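Long-range contacts in ornithine carbamoyltransferase, anabolic (Campylobacter jejuni subsp. jejuni, PDB 3TPF), which catalyses the reversible transfer of the carbamoyl group from carbamoyl phosphate to L-ornithine, giving L-citrulline and phosphate in arginine biosynthesis: residues N21-L26 against L290-A295; I173-P178 against I202-D207; D214-I219 against V251-A256. All blocks are in the same frame, centred on the assembly; numbering follows the deposited sequence.

Contact 1: N21-L26 against L290-A295; sequences NHASEL and LYVVKA
The segments carrying A23 and Y291 are both helical, and their axes come within 7.9 Å at 114° between N-to-C directions. This is helix-helix packing of the first helix of the chain, 13-28, against its last, 279-302. It follows the fold of the aspartate/ornithine carbamoyltransferases, in which the C-terminal helix returns to the carbamoyl-phosphate-binding domain.

Small side chains let the backbones come close. A23 CB sits over the backbone of the other helix, 3.3 Å from Y291 O. It also meets Y291 CB, V292 CG2 and A295 CB. A23 CA makes a CA-H...O contact to the same oxygen, Y291 O, at 3.5 Å. That oxygen also accepts the helical hydrogen bond from A295 N; the CA-H...O contact is a weak addition. F134 of helix 126-138 touches both A23 and V292 and closes the packing from a third element.

One turn further along helix 279-302, A295 CB packs between H22 and A23. It lies 4.0 Å from H22 CB and 3.8 Å from A23 N. The H22 ring has its CG anti to the backbone N (chi1 -170°), which brings CD2 to A295 CA at 4.0 Å. L26 CD1 lies above the centre of the H22 ring and also touches K294 CB at 3.7 Å. One methyl therefore fills the corner between the ring and the second helix. K294 gives the contact only the start of its chain. Its NZ is carried off to a salt bridge with E60 of helix 48-60.

The H22 ring is also tied within its own helix, through ND1. H22 ND1 donates to the anti side of E25 OE2 at 3.3 Å, with 144° at the hydrogen.

Contact 2: I173-P178 against I202-D207; sequences ISIAMP and ISLGYD
The carbonyl oxygen I173 O is met by two groups of S203. S203 N donates to it at 3.0 Å, and S203 OG adds a weak bond at 3.4 Å. The S203 hydroxyl sits between backbone N and carbonyl carbon (chi1 44°), which puts OG within reach of the neighbouring strand. There it also accepts a bond from S174 OG at 2.8 Å. S174 OG has a further, weak partner in K215 NZ.

The segments are neighbouring parallel strands, 172-176 and 201-205. Together with helix 185-198 they form a beta-alpha-beta unit of the Rossmann-like Asp/Orn binding domain. The ladder runs on from S203: I175 N donates to S203 O at 2.9 Å, and G205 N to I175 O at 2.9 Å. M177 N then donates to G205 O at 3.2 Å, tilted from the carbonyl plane.

The serines share one face of the sheet with A176. The other face is apolar. I173 and I202 lie side by side there, with I173 CG2 at 3.9 Å from I202 CG1. L204 CD1 reaches across to I175 CG2 at 4.0 Å, and it also touches CG and SE of M177, a selenomethionine. Helices 157-169 and 185-198 cover this face, through residues such as C159, A166 and W188.

Beyond the strand, D207 OD1 caps F209 N at the start of helix 208-212. Strand 201-205 is the outermost strand of the sheet within this chain. Its pairing thus combines a regular backbone ladder, an apolar face packed against helices but exposed at L204, and a polar face where two hydroxyls link the strands.

Contact 3: D214-I219 against V251-A256; sequences DKDVVI and VANKDA
The amide of N253 lies between the carboxylates of D214 and D216 and meets both through the edge of its NH2 group. Both acceptor oxygens are close to the amide plane. Over the amide carbon, N253 CG, sits the backbone of K215, whose O is 3.5 Å away. The flat groups do not stack: the amide is turned 41° from the D214 carboxylate and 55° from that of D216.

N253 opens a type II beta turn, N253 to A256, in the loop that leads into strand 257-260. The partner segment, 214-219, runs from a loop into strand 217-220, its neighbour in the parallel sheet of the Rossmann-like Asp/Orn binding domain. The contact thus joins the entrances of two adjacent strands.

N253 CG lies anti to the carbonyl carbon (chi1 -63°), which turns the amide toward the two aspartates. The two bonds of N253 ND2 use one N-H each. The bond to D216 OD1 is 2.8 Å long and nearly straight, arriving from above the carboxylate plane. The bond to D214 OD1, 3.1 Å long, comes in on the anti side of that carboxylate. One neutral amide thus links two acidic groups, and probably eases the repulsion between their negative charges.

The backbone of N253 is held as well. Its N donates to K215 O at 3.1 Å. Around that oxygen, A252 CB and A256 CB each approach to 3.6 Å. The K215 side chain leads away and donates from NZ to A211 O and K213 O. Within the strand, V218 CG2 packs on A252 CB.

The turn is closed by a bond from A256 N to N253 O. Strand pairing starts just beyond, where D216 and V218 bond to the backbone of I257. At that junction A256 CA makes a CA-H...O contact with D216 O at 3.4 Å.

Contacts 2 and 3 both reach the five-stranded parallel sheet, with centres 15 Å apart. They touch through a weak, probable hydrogen bond of 3.2 Å between S174 OG of contact 2 and K215 NZ of contact 3. Contact 1 stands apart: its centre is 30 Å from that of contact 2 and 26 Å from that of contact 3. Along the chain it encloses both. It is also the nearest to a predicted carbamoyl phosphate site, with the V292 side chain about 5 Å from those of T127 and R289. Contacts 2 and 3 stand back from the predicted ornithine site: the side chains of M177 and V218 are each about 10 Å from that of D221.

Contact 1: N21-L26 against L290-A295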
loop_
_atom_site.group_PDB
_atom_site.type_symbol
_atom_site.label_atom_id
_atom_site.label_comp_id
_atom_site.label_asym_id
_atom_site.label_seq_id
_atom_site.Cartn_x
_atom_site.Cartn_y
_atom_site.Cartn_z
ATOM N N ASN B 21 14.120 6.497 27.111
ATOM C CA ASN B 21 14.239 7.926 27.426
ATOM C C ASN B 21 14.176 8.761 26.192
ATOM O O ASN B 21 13.723 9.900 26.191
ATOM C CB ASN B 21 15.544 8.294 28.162
ATOM C CG ASN B 21 15.598 7.746 29.570
ATOM O OD1 ASN B 21 14.569 7.358 30.202
ATOM N ND2 ASN B 21 16.810 7.752 30.108
ATOM N N HIS B 22 14.683 8.196 25.112
ATOM C CA HIS B 22 14.729 8.958 23.890
ATOM C C HIS B 22 13.279 9.079 23.369
ATOM O O HIS B 22 12.869 10.158 22.942
ATOM C CB HIS B 22 15.630 8.276 22.865
ATOM C CG HIS B 22 15.919 9.128 21.666
ATOM N ND1 HIS B 22 15.778 10.493 21.693
ATOM C CD2 HIS B 22 16.320 8.819 20.413
ATOM C CE1 HIS B 22 16.062 10.997 20.509
ATOM N NE2 HIS B 22 16.398 10.003 19.716
ATOM N N ALA B 23 12.565 7.955 23.430
ATOM C CA ALA B 23 11.163 7.878 23.007
ATOM C C ALA B 23 10.414 9.011 23.685
ATOM O O ALA B 23 9.690 9.793 23.092
ATOM C CB ALA B 23 10.547 6.518 23.344
ATOM N N SER B 24 10.691 9.137 24.944
ATOM C CA SER B 24 10.039 10.093 25.747
ATOM C C SER B 24 10.365 11.513 25.292
ATOM O O SER B 24 9.498 12.360 25.238
ATOM C CB SER B 24 10.501 9.874 27.180
ATOM O OG SER B 24 9.578 10.381 28.090
ATOM N N GLU B 25 11.620 11.776 25.016
ATOM C CA GLU B 25 12.036 13.098 24.505
ATOM C C GLU B 25 11.298 13.410 23.209
ATOM O O GLU B 25 10.853 14.528 22.972
ATOM C CB GLU B 25 13.554 13.160 24.242
ATOM C CG GLU B 25 14.422 13.509 25.463
ATOM C CD GLU B 25 15.841 12.899 25.392
ATOM O OE1 GLU B 25 16.521 12.860 26.437
ATOM O OE2 GLU B 25 16.293 12.474 24.276
ATOM N N LEU B 26 11.171 12.380 22.381
ATOM C CA LEU B 26 10.580 12.555 21.041
ATOM C C LEU B 26 9.079 12.801 21.150
ATOM O O LEU B 26 8.496 13.588 20.387
ATOM C CB LEU B 26 10.867 11.356 20.141
ATOM C CG LEU B 26 12.284 11.296 19.583
ATOM C CD1 LEU B 26 12.480 9.914 18.939
ATOM C CD2 LEU B 26 12.503 12.448 18.598
ATOM N N LEU B 290 4.605 3.931 18.862
ATOM C CA LEU B 290 5.118 4.906 17.930
ATOM C C LEU B 290 6.446 5.455 18.397
ATOM O O LEU B 290 7.405 5.476 17.673
ATOM C CB LEU B 290 4.134 6.048 17.758
ATOM C CG LEU B 290 4.623 7.196 16.857
ATOM C CD1 LEU B 290 4.875 6.496 15.538
ATOM C CD2 LEU B 290 3.660 8.351 16.710
ATOM N N TYR B 291 6.491 5.913 19.622
ATOM C CA TYR B 291 7.617 6.769 20.104
ATOM C C TYR B 291 8.837 5.905 20.251
ATOM O O TYR B 291 9.959 6.324 20.109
ATOM C CB TYR B 291 7.249 7.466 21.406
ATOM C CG TYR B 291 5.960 8.213 21.257
ATOM C CD1 TYR B 291 5.902 9.368 20.520
ATOM C CD2 TYR B 291 4.768 7.719 21.796
ATOM C CE1 TYR B 291 4.714 10.041 20.355
ATOM C CE2 TYR B 291 3.570 8.408 21.628
ATOM C CZ TYR B 291 3.558 9.574 20.919
ATOM O OH TYR B 291 2.402 10.295 20.717
ATOM N N VAL B 292 8.556 4.676 20.535
ATOM C CA VAL B 292 9.567 3.673 20.867
ATOM C C VAL B 292 10.205 3.170 19.571
ATOM O O VAL B 292 11.412 3.107 19.430
ATOM C CB VAL B 292 8.910 2.577 21.774
ATOM C CG1 VAL B 292 9.484 1.246 21.512
ATOM C CG2 VAL B 292 9.100 2.942 23.269
ATOM N N VAL B 293 9.375 2.895 18.585
ATOM C CA VAL B 293 9.927 2.614 17.252
ATOM C C VAL B 293 10.765 3.826 16.718
ATOM O O VAL B 293 11.870 3.656 16.195
ATOM C CB VAL B 293 8.874 2.174 16.270
ATOM C CG1 VAL B 293 9.459 2.156 14.843
ATOM C CG2 VAL B 293 8.355 0.737 16.740
ATOM N N LYS B 294 10.279 5.028 16.922
ATOM C CA LYS B 294 11.112 6.209 16.579
ATOM C C LYS B 294 12.500 6.175 17.156
ATOM O O LYS B 294 13.509 6.276 16.442
ATOM C CB LYS B 294 10.429 7.463 16.990
ATOM C CG LYS B 294 9.387 7.929 15.992
ATOM C CD LYS B 294 8.464 8.920 16.640
ATOM C CE LYS B 294 8.210 10.204 15.797
ATOM N NZ LYS B 294 7.531 11.259 16.582
ATOM N N ALA B 295 12.569 5.944 18.457
ATOM C CA ALA B 295 13.871 5.896 19.166
ATOM C C ALA B 295 14.720 4.812 18.527
ATOM O O ALA B 295 15.930 4.981 18.257
ATOM C CB ALA B 295 13.702 5.615 20.663
#

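Contact 2: I173-P178 against I202-D207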
loop_
_atom_site.group_PDB
_atom_site.type_symbol
_atom_site.label_atom_id
_atom_site.label_comp_id
_atom_site.label_asym_id
_atom_site.label_seq_id
_atom_site.Cartn_x
_atom_site.Cartn_y
_atom_site.Cartn_z
ATOM N N ILE B 173 9.866 -9.911 38.541
ATOM C CA ILE B 173 8.789 -10.420 37.706
ATOM C C ILE B 173 8.295 -11.790 38.116
ATOM O O ILE B 173 9.079 -12.714 38.338
ATOM C CB ILE B 173 9.184 -10.449 36.231
ATOM C CG1 ILE B 173 7.973 -10.848 35.380
ATOM C CG2 ILE B 173 10.338 -11.387 36.012
ATOM C CD1 ILE B 173 8.189 -10.733 33.891
ATOM N N SER B 174 6.974 -11.899 38.215
ATOM C CA SER B 174 6.291 -13.202 38.423
ATOM C C SER B 174 5.476 -13.614 37.209
ATOM O O SER B 174 4.644 -12.861 36.735
ATOM C CB SER B 174 5.360 -13.156 39.602
ATOM O OG SER B 174 6.129 -13.213 40.780
ATOM N N ILE B 175 5.762 -14.806 36.704
ATOM C CA ILE B 175 5.065 -15.339 35.553
ATOM C C ILE B 175 4.150 -16.440 35.978
ATOM O O ILE B 175 4.546 -17.334 36.733
ATOM C CB ILE B 175 6.019 -15.900 34.489
ATOM C CG1 ILE B 175 6.884 -14.773 33.936
ATOM C CG2 ILE B 175 5.238 -16.586 33.370
ATOM C CD1 ILE B 175 7.885 -15.247 32.919
ATOM N N ALA B 176 2.935 -16.389 35.449
ATOM C CA ALA B 176 1.930 -17.425 35.723
ATOM C C ALA B 176 1.307 -17.961 34.437
ATOM O O ALA B 176 0.866 -17.211 33.597
ATOM C CB ALA B 176 0.865 -16.934 36.702
HETATM N N MSE B 177 1.388 -19.270 34.273
HETATM C CA MSE B 177 0.828 -19.995 33.137
HETATM C C MSE B 177 0.373 -21.357 33.622
HETATM O O MSE B 177 0.763 -21.770 34.690
HETATM C CB MSE B 177 1.902 -20.165 32.090
HETATM C CG MSE B 177 3.172 -20.847 32.624
HETATM SE SE MSE B 177 4.622 -20.950 31.252
HETATM C CE MSE B 177 4.684 -19.176 30.324
ATOM N N PRO B 178 -0.420 -22.081 32.839
ATOM C CA PRO B 178 -0.926 -23.335 33.323
ATOM C C PRO B 178 0.145 -24.401 33.620
ATOM O O PRO B 178 1.309 -24.233 33.243
ATOM C CB PRO B 178 -1.861 -23.791 32.200
ATOM C CG PRO B 178 -2.128 -22.574 31.385
ATOM C CD PRO B 178 -0.899 -21.773 31.485
ATOM N N ILE B 202 13.100 -13.073 39.522
ATOM C CA ILE B 202 12.252 -13.823 38.595
ATOM C C ILE B 202 11.679 -15.068 39.230
ATOM O O ILE B 202 12.376 -15.810 39.863
ATOM C CB ILE B 202 13.068 -14.319 37.393
ATOM C CG1 ILE B 202 13.732 -13.132 36.706
ATOM C CG2 ILE B 202 12.212 -15.126 36.427
ATOM C CD1 ILE B 202 14.590 -13.490 35.546
ATOM N N SER B 203 10.387 -15.280 39.052
ATOM C CA SER B 203 9.680 -16.475 39.578
ATOM C C SER B 203 8.637 -16.962 38.568
ATOM O O SER B 203 7.942 -16.151 37.977
ATOM C CB SER B 203 9.006 -16.159 40.915
ATOM O OG SER B 203 8.351 -14.901 40.866
ATOM N N LEU B 204 8.559 -18.265 38.362
ATOM C CA LEU B 204 7.586 -18.865 37.429
ATOM C C LEU B 204 6.721 -19.878 38.151
ATOM O O LEU B 204 7.217 -20.709 38.902
ATOM C CB LEU B 204 8.273 -19.542 36.235
ATOM C CG LEU B 204 7.552 -20.717 35.529
ATOM C CD1 LEU B 204 6.440 -20.164 34.656
ATOM C CD2 LEU B 204 8.475 -21.649 34.741
ATOM N N GLY B 205 5.421 -19.790 37.921
ATOM C CA GLY B 205 4.450 -20.631 38.628
ATOM C C GLY B 205 3.232 -20.914 37.782
ATOM O O GLY B 205 3.195 -20.587 36.611
ATOM N N TYR B 206 2.256 -21.577 38.393
ATOM C CA TYR B 206 0.962 -21.844 37.747
ATOM C C TYR B 206 -0.229 -21.353 38.583
ATOM O O TYR B 206 -1.337 -21.892 38.510
ATOM C CB TYR B 206 0.810 -23.316 37.384
ATOM C CG TYR B 206 0.897 -24.265 38.529
ATOM C CD1 TYR B 206 2.049 -25.031 38.719
ATOM C CD2 TYR B 206 -0.179 -24.449 39.426
ATOM C CE1 TYR B 206 2.138 -25.940 39.781
ATOM C CE2 TYR B 206 -0.093 -25.351 40.486
ATOM C CZ TYR B 206 1.066 -26.099 40.656
ATOM O OH TYR B 206 1.188 -27.008 41.694
ATOM N N ASP B 207 0.020 -20.309 39.363
ATOM C CA ASP B 207 -0.994 -19.740 40.267
ATOM C C ASP B 207 -1.141 -18.246 40.023
ATOM O O ASP B 207 -0.298 -17.459 40.433
ATOM C CB ASP B 207 -0.618 -19.981 41.720
ATOM C CG ASP B 207 -1.701 -19.586 42.672
ATOM O OD1 ASP B 207 -2.601 -18.824 42.288
ATOM O OD2 ASP B 207 -1.685 -20.077 43.818
#

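Contact 3: D214-I219 against V251-A256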
loop_
_atom_site.group_PDB
_atom_site.type_symbol
_atom_site.label_atom_id
_atom_site.label_comp_id
_atom_site.label_asym_id
_atom_site.label_seq_id
_atom_site.Cartn_x
_atom_site.Cartn_y
_atom_site.Cartn_z
ATOM N N ASP B 214 1.744 -8.344 45.450
ATOM C CA ASP B 214 2.677 -7.204 45.479
ATOM C C ASP B 214 3.186 -6.769 44.115
ATOM O O ASP B 214 4.366 -6.538 43.943
ATOM C CB ASP B 214 3.880 -7.457 46.343
ATOM C CG ASP B 214 4.827 -6.235 46.411
ATOM O OD1 ASP B 214 4.404 -5.038 46.344
ATOM O OD2 ASP B 214 6.047 -6.483 46.578
ATOM N N LYS B 215 2.280 -6.606 43.177
ATOM C CA LYS B 215 2.646 -6.187 41.812
ATOM C C LYS B 215 2.013 -4.844 41.439
ATOM O O LYS B 215 0.855 -4.582 41.783
ATOM C CB LYS B 215 2.211 -7.241 40.812
ATOM C CG LYS B 215 2.955 -8.553 40.927
ATOM C CD LYS B 215 4.420 -8.387 40.630
ATOM C CE LYS B 215 5.125 -9.741 40.685
ATOM N NZ LYS B 215 4.773 -10.556 41.881
ATOM N N ASP B 216 2.764 -3.991 40.777
ATOM C CA ASP B 216 2.178 -2.708 40.279
ATOM C C ASP B 216 1.777 -2.703 38.832
ATOM O O ASP B 216 1.225 -1.760 38.345
ATOM C CB ASP B 216 3.161 -1.570 40.390
ATOM C CG ASP B 216 3.669 -1.378 41.774
ATOM O OD1 ASP B 216 2.894 -1.498 42.745
ATOM O OD2 ASP B 216 4.864 -1.070 41.873
ATOM N N VAL B 217 2.143 -3.751 38.131
ATOM C CA VAL B 217 1.938 -3.845 36.691
ATOM C C VAL B 217 1.511 -5.274 36.363
ATOM O O VAL B 217 2.236 -6.226 36.668
ATOM C CB VAL B 217 3.216 -3.430 35.896
ATOM C CG1 VAL B 217 2.947 -3.363 34.406
ATOM C CG2 VAL B 217 3.731 -2.072 36.360
ATOM N N VAL B 218 0.297 -5.408 35.806
ATOM C CA VAL B 218 -0.209 -6.716 35.396
ATOM C C VAL B 218 -0.330 -6.757 33.910
ATOM O O VAL B 218 -0.907 -5.879 33.278
ATOM C CB VAL B 218 -1.590 -7.048 35.980
ATOM C CG1 VAL B 218 -2.082 -8.411 35.509
ATOM C CG2 VAL B 218 -1.611 -6.968 37.500
ATOM N N ILE B 219 0.293 -7.763 33.332
ATOM C CA ILE B 219 0.348 -7.871 31.879
ATOM C C ILE B 219 -0.270 -9.154 31.445
ATOM O O ILE B 219 0.066 -10.211 31.979
ATOM C CB ILE B 219 1.791 -7.892 31.382
ATOM C CG1 ILE B 219 2.529 -6.617 31.888
ATOM C CG2 ILE B 219 1.794 -8.105 29.884
ATOM C CD1 ILE B 219 3.916 -6.451 31.325
ATOM N N VAL B 251 -5.973 -8.364 43.955
ATOM C CA VAL B 251 -4.844 -9.062 44.621
ATOM C C VAL B 251 -3.546 -8.290 44.453
ATOM O O VAL B 251 -2.617 -8.356 45.263
ATOM C CB VAL B 251 -4.685 -10.485 44.059
ATOM C CG1 VAL B 251 -3.557 -11.218 44.744
ATOM C CG2 VAL B 251 -5.997 -11.235 44.185
ATOM N N ALA B 252 -3.479 -7.574 43.351
ATOM C CA ALA B 252 -2.337 -6.747 43.074
ATOM C C ALA B 252 -2.450 -5.499 43.890
ATOM O O ALA B 252 -3.477 -5.226 44.510
ATOM C CB ALA B 252 -2.271 -6.399 41.624
ATOM N N ASN B 253 -1.373 -4.745 43.878
ATOM C CA ASN B 253 -1.316 -3.526 44.622
ATOM C C ASN B 253 -2.339 -2.522 44.170
ATOM O O ASN B 253 -2.919 -2.613 43.095
ATOM C CB ASN B 253 0.053 -2.877 44.547
ATOM C CG ASN B 253 1.110 -3.693 45.147
ATOM O OD1 ASN B 253 0.879 -4.600 45.977
ATOM N ND2 ASN B 253 2.300 -3.351 44.774
ATOM N N LYS B 254 -2.549 -1.563 45.055
ATOM C CA LYS B 254 -3.523 -0.535 44.832
ATOM C C LYS B 254 -3.035 0.234 43.621
ATOM O O LYS B 254 -1.838 0.449 43.463
ATOM C CB LYS B 254 -3.647 0.363 46.049
ATOM C CG LYS B 254 -4.207 1.735 45.729
ATOM C CD LYS B 254 -4.515 2.550 46.967
ATOM C CE LYS B 254 -5.291 3.781 46.570
ATOM N NZ LYS B 254 -5.116 4.718 47.704
ATOM N N ASP B 255 -3.976 0.618 42.774
ATOM C CA ASP B 255 -3.709 1.457 41.595
ATOM C C ASP B 255 -2.791 0.845 40.528
ATOM O O ASP B 255 -2.277 1.554 39.622
ATOM C CB ASP B 255 -3.155 2.813 42.034
ATOM C CG ASP B 255 -4.193 3.647 42.745
ATOM O OD1 ASP B 255 -5.355 3.710 42.257
ATOM O OD2 ASP B 255 -3.845 4.238 43.773
ATOM N N ALA B 256 -2.637 -0.472 40.612
ATOM C CA ALA B 256 -1.832 -1.243 39.634
ATOM C C ALA B 256 -2.467 -1.113 38.264
ATOM O O ALA B 256 -3.703 -1.107 38.171
ATOM C CB ALA B 256 -1.741 -2.719 40.040
#